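Local coordinates for protein L-asparagine oxygenase (Streptomyces coelicolor, PDB 2OG5) that hydroxylates free L-asparagine at C3, using iron(II), 2-oxoglutarate and oxygen, to supply (2S,3S)-3-hydroxyasparagine for a calcium-dependent lipopeptide antibiotic, at residues 113-125 with 150-164. Residues are numbered along the deposited sequence; the frame is centred on the assembly and turned at random. Where two conformers were deposited one is given.
Sequences PPTPRVNGSVQRE and KNGALVQDVVPVPGM. With ACY (acetic acid), chain C.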
ATOM      1  N   PRO A 113      -2.734 -21.727   4.822  1.00 27.50           N
ATOM      2  CA  PRO A 113      -1.981 -22.701   4.050  1.00 27.08           C
ATOM      3  C   PRO A 113      -0.535 -22.254   3.877  1.00 25.99           C
ATOM      4  O   PRO A 113      -0.181 -21.162   4.319  1.00 24.19           O
ATOM      5  CB  PRO A 113      -2.701 -22.693   2.701  1.00 27.39           C
ATOM      6  CG  PRO A 113      -3.217 -21.333   2.576  1.00 27.35           C
ATOM      7  CD  PRO A 113      -3.628 -20.935   3.961  1.00 27.62           C
ATOM      8  N   PRO A 114       0.297 -23.087   3.234  1.00 25.00           N
ATOM      9  CA  PRO A 114       1.656 -22.652   2.916  1.00 24.80           C
ATOM     10  C   PRO A 114       1.649 -21.386   2.058  1.00 24.21           C
ATOM     11  O   PRO A 114       0.714 -21.152   1.283  1.00 24.06           O
ATOM     12  CB  PRO A 114       2.241 -23.835   2.142  1.00 24.75           C
ATOM     13  CG  PRO A 114       1.397 -24.999   2.508  1.00 25.39           C
ATOM     14  CD  PRO A 114       0.031 -24.456   2.767  1.00 25.25           C
ATOM     15  N   THR A 115       2.677 -20.563   2.208  1.00 23.27           N
ATOM     16  CA  THR A 115       2.748 -19.319   1.473  1.00 23.27           C
ATOM     17  C   THR A 115       2.764 -19.615  -0.031  1.00 23.38           C
ATOM     18  O   THR A 115       3.570 -20.436  -0.479  1.00 23.60           O
ATOM     19  CB  THR A 115       4.017 -18.553   1.867  1.00 23.08           C
ATOM     20  OG1 THR A 115       4.017 -18.341   3.287  1.00 21.05           O
ATOM     21  CG2 THR A 115       4.105 -17.223   1.145  1.00 22.47           C
ATOM     22  N   PRO A 116       1.875 -18.964  -0.809  1.00 23.59           N
ATOM     23  CA  PRO A 116       1.886 -19.160  -2.266  1.00 24.09           C
ATOM     24  C   PRO A 116       3.232 -18.802  -2.890  1.00 24.23           C
ATOM     25  O   PRO A 116       3.953 -17.954  -2.365  1.00 23.68           O
ATOM     26  CB  PRO A 116       0.796 -18.200  -2.766  1.00 24.22           C
ATOM     27  CG  PRO A 116      -0.046 -17.918  -1.607  1.00 24.30           C
ATOM     28  CD  PRO A 116       0.807 -18.038  -0.391  1.00 24.06           C
ATOM     29  N   ARG A 117       3.549 -19.447  -4.010  1.00 25.03           N
ATOM     30  CA  ARG A 117       4.861 -19.347  -4.627  1.00 25.91           C
ATOM     31  C   ARG A 117       4.782 -19.072  -6.139  1.00 25.62           C
ATOM     32  O   ARG A 117       5.726 -19.350  -6.873  1.00 26.54           O
ATOM     33  CB  ARG A 117       5.609 -20.649  -4.366  1.00 26.55           C
ATOM     34  CG  ARG A 117       7.096 -20.546  -4.503  1.00 28.58           C
ATOM     35  CD  ARG A 117       7.775 -21.834  -4.105  1.00 29.90           C
ATOM     36  NE  ARG A 117       7.364 -22.266  -2.773  1.00 33.22           N
ATOM     37  CZ  ARG A 117       7.476 -23.510  -2.313  1.00 34.78           C
ATOM     38  NH1 ARG A 117       8.015 -24.475  -3.052  1.00 36.36           N
ATOM     39  NH2 ARG A 117       7.058 -23.787  -1.087  1.00 35.53           N
ATOM     40  N   VAL A 118       3.665 -18.512  -6.588  1.00 25.04           N
ATOM     41  CA  VAL A 118       3.466 -18.169  -7.995  1.00 24.70           C
ATOM     42  C   VAL A 118       3.377 -16.666  -8.128  1.00 24.20           C
ATOM     43  O   VAL A 118       2.937 -15.982  -7.198  1.00 24.08           O
ATOM     44  CB  VAL A 118       2.202 -18.835  -8.569  1.00 24.76           C
ATOM     45  CG1 VAL A 118       2.356 -20.346  -8.526  1.00 25.72           C
ATOM     46  CG2 VAL A 118       0.957 -18.398  -7.815  1.00 25.70           C
ATOM     47  N   ASN A 119       3.819 -16.140  -9.263  1.00 23.67           N
ATOM     48  CA  ASN A 119       3.690 -14.712  -9.528  1.00 23.59           C
ATOM     49  C   ASN A 119       2.241 -14.380  -9.856  1.00 23.19           C
ATOM     50  O   ASN A 119       1.527 -15.193 -10.441  1.00 23.37           O
ATOM     51  CB  ASN A 119       4.622 -14.271 -10.665  1.00 24.06           C
ATOM     52  CG  ASN A 119       4.794 -12.756 -10.736  1.00 25.66           C
ATOM     53  OD1 ASN A 119       4.972 -12.187 -11.808  1.00 31.88           O
ATOM     54  ND2 ASN A 119       4.712 -12.097  -9.593  1.00 28.85           N
ATOM     55  N   GLY A 120       1.796 -13.198  -9.460  1.00 22.76           N
ATOM     56  CA  GLY A 120       0.419 -12.788  -9.743  1.00 22.65           C
ATOM     57  C   GLY A 120      -0.610 -13.397  -8.799  1.00 22.47           C
ATOM     58  O   GLY A 120      -1.812 -13.332  -9.060  1.00 22.27           O
ATOM     59  N   SER A 121      -0.140 -13.977  -7.694  1.00 22.25           N
ATOM     60  CA  SER A 121      -1.007 -14.577  -6.680  1.00 22.34           C
ATOM     61  C   SER A 121      -1.970 -13.519  -6.107  1.00 21.77           C
ATOM     62  O   SER A 121      -1.532 -12.447  -5.712  1.00 21.39           O
ATOM     63  CB  SER A 121      -0.117 -15.135  -5.547  1.00 22.26           C
ATOM     64  OG  SER A 121      -0.867 -15.863  -4.609  1.00 25.22           O
ATOM     65  N   VAL A 122      -3.267 -13.820  -6.099  1.00 21.45           N
ATOM     66  CA  VAL A 122      -4.286 -12.917  -5.548  1.00 21.15           C
ATOM     67  C   VAL A 122      -5.334 -13.702  -4.757  1.00 21.26           C
ATOM     68  O   VAL A 122      -5.439 -14.921  -4.890  1.00 21.56           O
ATOM     69  CB  VAL A 122      -4.981 -12.091  -6.666  1.00 21.02           C
ATOM     70  CG1 VAL A 122      -3.976 -11.216  -7.378  1.00 20.85           C
ATOM     71  CG2 VAL A 122      -5.685 -13.019  -7.645  1.00 21.31           C
ATOM     72  N   GLN A 123      -6.131 -12.993  -3.959  1.00 20.81           N
ATOM     73  CA  GLN A 123      -7.147 -13.603  -3.104  1.00 21.05           C
ATOM     74  C   GLN A 123      -8.520 -13.444  -3.740  1.00 21.14           C
ATOM     75  O   GLN A 123      -9.211 -12.448  -3.520  1.00 21.21           O
ATOM     76  CB  GLN A 123      -7.106 -12.971  -1.703  1.00 21.28           C
ATOM     77  CG  GLN A 123      -8.026 -13.609  -0.675  1.00 20.82           C
ATOM     78  CD  GLN A 123      -7.634 -15.039  -0.357  1.00 20.14           C
ATOM     79  OE1 GLN A 123      -6.460 -15.335  -0.122  1.00 21.49           O
ATOM     80  NE2 GLN A 123      -8.613 -15.931  -0.368  1.00 21.67           N
ATOM     81  N   ARG A 124      -8.915 -14.432  -4.539  1.00 21.24           N
ATOM     82  CA  ARG A 124     -10.205 -14.412  -5.223  1.00 21.42           C
ATOM     83  C   ARG A 124     -11.316 -14.964  -4.340  1.00 21.52           C
ATOM     84  O   ARG A 124     -12.469 -14.590  -4.495  1.00 21.07           O
ATOM     85  CB  ARG A 124     -10.159 -15.234  -6.522  1.00 21.51           C
ATOM     86  CG  ARG A 124      -9.194 -14.719  -7.585  1.00 22.47           C
ATOM     87  CD  ARG A 124      -9.662 -13.406  -8.172  1.00 22.29           C
ATOM     88  NE  ARG A 124      -8.786 -12.926  -9.241  1.00 21.50           N
ATOM     89  CZ  ARG A 124      -8.846 -11.704  -9.762  1.00 22.08           C
ATOM     90  NH1 ARG A 124      -9.750 -10.833  -9.334  1.00 21.34           N
ATOM     91  NH2 ARG A 124      -8.009 -11.343 -10.725  1.00 22.89           N
ATOM     92  N   GLU A 125     -10.985 -15.896  -3.448  1.00 21.86           N
ATOM     93  CA  GLU A 125     -11.989 -16.482  -2.556  1.00 22.41           C
ATOM     94  C   GLU A 125     -12.171 -15.647  -1.300  1.00 22.30           C
ATOM     95  O   GLU A 125     -11.254 -14.953  -0.870  1.00 22.29           O
ATOM     96  CB  GLU A 125     -11.587 -17.906  -2.160  1.00 23.11           C
ATOM     97  CG  GLU A 125     -11.521 -18.866  -3.331  1.00 25.94           C
ATOM     98  CD  GLU A 125     -12.859 -19.062  -4.017  1.00 29.81           C
ATOM     99  OE1 GLU A 125     -13.910 -19.010  -3.337  1.00 32.87           O
ATOM    100  OE2 GLU A 125     -12.865 -19.290  -5.248  1.00 33.14           O
ATOM    101  N   LYS A 150      -1.732  -7.446 -11.363  1.00 20.21           N
ATOM    102  CA  LYS A 150      -2.375  -8.503 -10.583  0.50 20.23           C
ATOM    103  C   LYS A 150      -3.818  -8.744 -11.064  1.00 19.98           C
ATOM    104  O   LYS A 150      -4.721  -9.069 -10.272  1.00 20.39           O
ATOM    105  CB  LYS A 150      -2.341  -8.155  -9.087  0.50 20.67           C
ATOM    106  CG  LYS A 150      -0.936  -8.135  -8.479  0.50 21.04           C
ATOM    107  CD  LYS A 150      -0.488  -9.516  -8.066  0.50 20.99           C
ATOM    108  CE  LYS A 150       0.461  -9.488  -6.887  0.50 21.62           C
ATOM    109  NZ  LYS A 150       0.614 -10.839  -6.331  0.50 18.27           N
ATOM    110  N   ASN A 151      -4.038  -8.571 -12.365  1.00 19.96           N
ATOM    111  CA  ASN A 151      -5.332  -8.809 -12.997  1.00 19.77           C
ATOM    112  C   ASN A 151      -6.491  -8.052 -12.335  1.00 19.32           C
ATOM    113  O   ASN A 151      -7.641  -8.482 -12.373  1.00 20.49           O
ATOM    114  CB  ASN A 151      -5.611 -10.321 -13.092  1.00 20.30           C
ATOM    115  CG  ASN A 151      -4.678 -11.036 -14.073  1.00 21.20           C
ATOM    116  OD1 ASN A 151      -3.957 -10.405 -14.856  1.00 21.03           O
ATOM    117  ND2 ASN A 151      -4.712 -12.364 -14.050  1.00 23.23           N
ATOM    118  N   GLY A 152      -6.184  -6.890 -11.761  1.00 18.92           N
ATOM    119  CA  GLY A 152      -7.206  -6.041 -11.172  1.00 18.57           C
ATOM    120  C   GLY A 152      -7.820  -6.550  -9.885  1.00 18.27           C
ATOM    121  O   GLY A 152      -8.833  -6.019  -9.447  1.00 18.06           O
ATOM    122  N   ALA A 153      -7.198  -7.552  -9.259  1.00 18.02           N
ATOM    123  CA  ALA A 153      -7.737  -8.111  -8.008  1.00 17.70           C
ATOM    124  C   ALA A 153      -7.671  -7.078  -6.890  1.00 17.24           C
ATOM    125  O   ALA A 153      -6.690  -6.359  -6.752  1.00 17.36           O
ATOM    126  CB  ALA A 153      -6.965  -9.329  -7.590  1.00 18.33           C
ATOM    127  N   LEU A 154      -8.718  -7.016  -6.074  1.00 17.45           N
ATOM    128  CA  LEU A 154      -8.730  -6.063  -4.962  1.00 17.72           C
ATOM    129  C   LEU A 154      -7.812  -6.445  -3.821  1.00 18.08           C
ATOM    130  O   LEU A 154      -7.357  -5.567  -3.089  1.00 18.02           O
ATOM    131  CB  LEU A 154     -10.140  -5.872  -4.411  1.00 17.36           C
ATOM    132  CG  LEU A 154     -11.151  -5.336  -5.422  1.00 17.07           C
ATOM    133  CD1 LEU A 154     -12.485  -5.074  -4.732  1.00 18.43           C
ATOM    134  CD2 LEU A 154     -10.649  -4.083  -6.122  1.00 18.18           C
ATOM    135  N   VAL A 155      -7.543  -7.740  -3.661  1.00 17.99           N
ATOM    136  CA  VAL A 155      -6.690  -8.236  -2.586  1.00 18.32           C
ATOM    137  C   VAL A 155      -5.555  -9.047  -3.213  1.00 18.23           C
ATOM    138  O   VAL A 155      -5.794 -10.121  -3.789  1.00 18.59           O
ATOM    139  CB  VAL A 155      -7.491  -9.072  -1.569  1.00 18.53           C
ATOM    140  CG1 VAL A 155      -6.573  -9.589  -0.476  1.00 18.47           C
ATOM    141  CG2 VAL A 155      -8.660  -8.247  -0.976  1.00 18.71           C
ATOM    142  N   GLN A 156      -4.328  -8.547  -3.079  1.00 19.03           N
ATOM    143  CA  GLN A 156      -3.178  -9.073  -3.823  1.00 19.58           C
ATOM    144  C   GLN A 156      -2.129  -9.613  -2.863  1.00 19.36           C
ATOM    145  O   GLN A 156      -1.865  -9.017  -1.817  1.00 19.89           O
ATOM    146  CB  GLN A 156      -2.570  -7.961  -4.692  1.00 20.04           C
ATOM    147  CG  GLN A 156      -3.618  -7.275  -5.576  1.00 20.65           C
ATOM    148  CD  GLN A 156      -3.105  -6.115  -6.405  1.00 22.31           C
ATOM    149  OE1 GLN A 156      -1.910  -5.801  -6.413  1.00 23.54           O
ATOM    150  NE2 GLN A 156      -4.028  -5.451  -7.098  1.00 21.09           N
ATOM    151  N   ASP A 157      -1.515 -10.731  -3.227  1.00 19.56           N
ATOM    152  CA  ASP A 157      -0.508 -11.347  -2.376  1.00 19.93           C
ATOM    153  C   ASP A 157       0.857 -10.729  -2.601  1.00 19.93           C
ATOM    154  O   ASP A 157       1.246 -10.415  -3.740  1.00 20.22           O
ATOM    155  CB  ASP A 157      -0.415 -12.854  -2.635  1.00 19.90           C
ATOM    156  CG  ASP A 157      -1.657 -13.603  -2.200  1.00 20.82           C
ATOM    157  OD1 ASP A 157      -2.196 -13.303  -1.124  1.00 19.58           O
ATOM    158  OD2 ASP A 157      -2.094 -14.526  -2.923  1.00 23.02           O
ATOM    159  N   VAL A 158       1.581 -10.534  -1.502  1.00 19.71           N
ATOM    160  CA  VAL A 158       2.981 -10.126  -1.558  1.00 20.29           C
ATOM    161  C   VAL A 158       3.787 -11.308  -1.010  1.00 20.42           C
ATOM    162  O   VAL A 158       3.829 -11.533   0.209  1.00 21.00           O
ATOM    163  CB  VAL A 158       3.215  -8.843  -0.759  1.00 19.65           C
ATOM    164  CG1 VAL A 158       4.659  -8.372  -0.904  1.00 20.72           C
ATOM    165  CG2 VAL A 158       2.245  -7.742  -1.222  1.00 19.99           C
ATOM    166  N   VAL A 159       4.378 -12.093  -1.920  1.00 20.44           N
ATOM    167  CA  VAL A 159       5.062 -13.350  -1.596  1.00 20.80           C
ATOM    168  C   VAL A 159       6.232 -13.538  -2.549  1.00 21.25           C
ATOM    169  O   VAL A 159       6.132 -13.179  -3.724  1.00 21.63           O
ATOM    170  CB  VAL A 159       4.114 -14.572  -1.704  1.00 20.85           C
ATOM    171  CG1 VAL A 159       2.986 -14.474  -0.682  1.00 20.98           C
ATOM    172  CG2 VAL A 159       3.530 -14.701  -3.118  1.00 21.75           C
ATOM    173  N   PRO A 160       7.350 -14.085  -2.054  1.00 20.92           N
ATOM    174  CA  PRO A 160       8.500 -14.253  -2.944  1.00 21.08           C
ATOM    175  C   PRO A 160       8.331 -15.425  -3.899  1.00 21.27           C
ATOM    176  O   PRO A 160       7.856 -16.479  -3.491  1.00 21.53           O
ATOM    177  CB  PRO A 160       9.648 -14.512  -1.967  1.00 20.79           C
ATOM    178  CG  PRO A 160       8.995 -15.184  -0.800  1.00 21.25           C
ATOM    179  CD  PRO A 160       7.638 -14.541  -0.679  1.00 21.11           C
ATOM    180  N   VAL A 161       8.747 -15.245  -5.155  1.00 21.41           N
ATOM    181  CA  VAL A 161       8.593 -16.264  -6.190  1.00 21.96           C
ATOM    182  C   VAL A 161       9.960 -16.652  -6.758  1.00 21.88           C
ATOM    183  O   VAL A 161      10.733 -15.766  -7.136  1.00 21.58           O
ATOM    184  CB  VAL A 161       7.725 -15.732  -7.337  1.00 21.85           C
ATOM    185  CG1 VAL A 161       7.574 -16.769  -8.434  1.00 21.58           C
ATOM    186  CG2 VAL A 161       6.345 -15.302  -6.814  1.00 22.04           C
ATOM    187  N   PRO A 162      10.264 -17.966  -6.821  1.00 22.70           N
ATOM    188  CA  PRO A 162      11.535 -18.400  -7.407  1.00 23.58           C
ATOM    189  C   PRO A 162      11.765 -17.849  -8.806  1.00 24.19           C
ATOM    190  O   PRO A 162      10.876 -17.907  -9.650  1.00 24.49           O
ATOM    191  CB  PRO A 162      11.405 -19.925  -7.437  1.00 23.78           C
ATOM    192  CG  PRO A 162      10.461 -20.237  -6.348  1.00 22.96           C
ATOM    193  CD  PRO A 162       9.483 -19.111  -6.327  1.00 22.47           C
ATOM    194  N   GLY A 163      12.955 -17.306  -9.034  1.00 24.66           N
ATOM    195  CA  GLY A 163      13.310 -16.721 -10.322  1.00 25.13           C
ATOM    196  C   GLY A 163      12.999 -15.244 -10.453  1.00 25.48           C
ATOM    197  O   GLY A 163      13.468 -14.591 -11.389  1.00 26.26           O
ATOM    198  N   MET A 164      12.212 -14.706  -9.520  1.00 25.60           N
ATOM    199  CA  MET A 164      11.815 -13.299  -9.554  1.00 26.10           C
ATOM    200  C   MET A 164      12.562 -12.462  -8.523  1.00 26.29           C
ATOM    201  O   MET A 164      12.164 -11.335  -8.240  1.00 25.52           O
ATOM    202  CB  MET A 164      10.310 -13.178  -9.294  1.00 26.39           C
ATOM    203  CG  MET A 164       9.439 -13.971 -10.249  1.00 27.18           C
ATOM    204  SD  MET A 164       9.595 -13.411 -11.949  1.00 31.36           S
ATOM    205  CE  MET A 164       8.948 -11.752 -11.823  1.00 30.93           C
TER
HETATM  206  C   ACY C 402      -5.877 -14.368 -10.860  1.00 27.52           C
HETATM  207  O   ACY C 402      -5.877 -13.290 -11.480  1.00 27.22           O
HETATM  208  OXT ACY C 402      -6.841 -14.820 -10.207  1.00 27.49           O
HETATM  209  CH3 ACY C 402      -4.611 -15.166 -10.901  1.00 27.14           C
HETATM  210  O   HOH W   1       6.537 -17.654  -1.528  1.00 25.28           O
HETATM  211  O   HOH W   2       2.395 -13.633  -6.231  1.00 33.31           O
HETATM  212  O   HOH W   3       2.917 -11.072  -7.813  1.00 34.63           O
HETATM  213  O   HOH W   4      -9.239  -9.949  -4.788  1.00 19.54           O
HETATM  214  O   HOH W   5      -4.000 -16.071  -1.889  1.00 31.60           O
HETATM  215  O   HOH W   6     -10.710  -8.534 -10.830  1.00 21.17           O
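The guanidinium group of R124 lies with one face over the methyl of A153, whose CB sits 3.5 Å above its plane, displaced from the middle of the group toward its edge. The setting is a jelly-roll fold, and the contact exemplifies a loop secured to a sheet by few backbone bonds: 113-125 runs beside strand 156-158, which pairs on with strand 326-333, and a single beta bridge joins V122 to Q156. In plane at the guanidinium edge come N151 O, in a weak bond from NH2, and an acetate, probably from the crystallisation liquor. NE reaches acetate OXT almost straight (177°), NH2 and N151 ND2 share acetate O, and NH1 has a salt bridge to D64.

On the strand, Q156 points away from the loop, and its OE1 hydrogen-bonds NH2 of R329, an L-asparagine-binding residue. Q123 N meets V155 O at 2.9 Å, and S121 O accepts from D157 N; in the conformer given, K150 NZ also reaches S121 O and D157 O.

Farther along, T115 CG2 presses tightly on V159 CG1 (3.5 Å), while one water bridges P116 O and P160 O. Back beside the bridge, with OG swung anti to the backbone N (chi1 -173°), S121 gives D157 OD2 a very short hydrogen bond, 2.5 Å from OG.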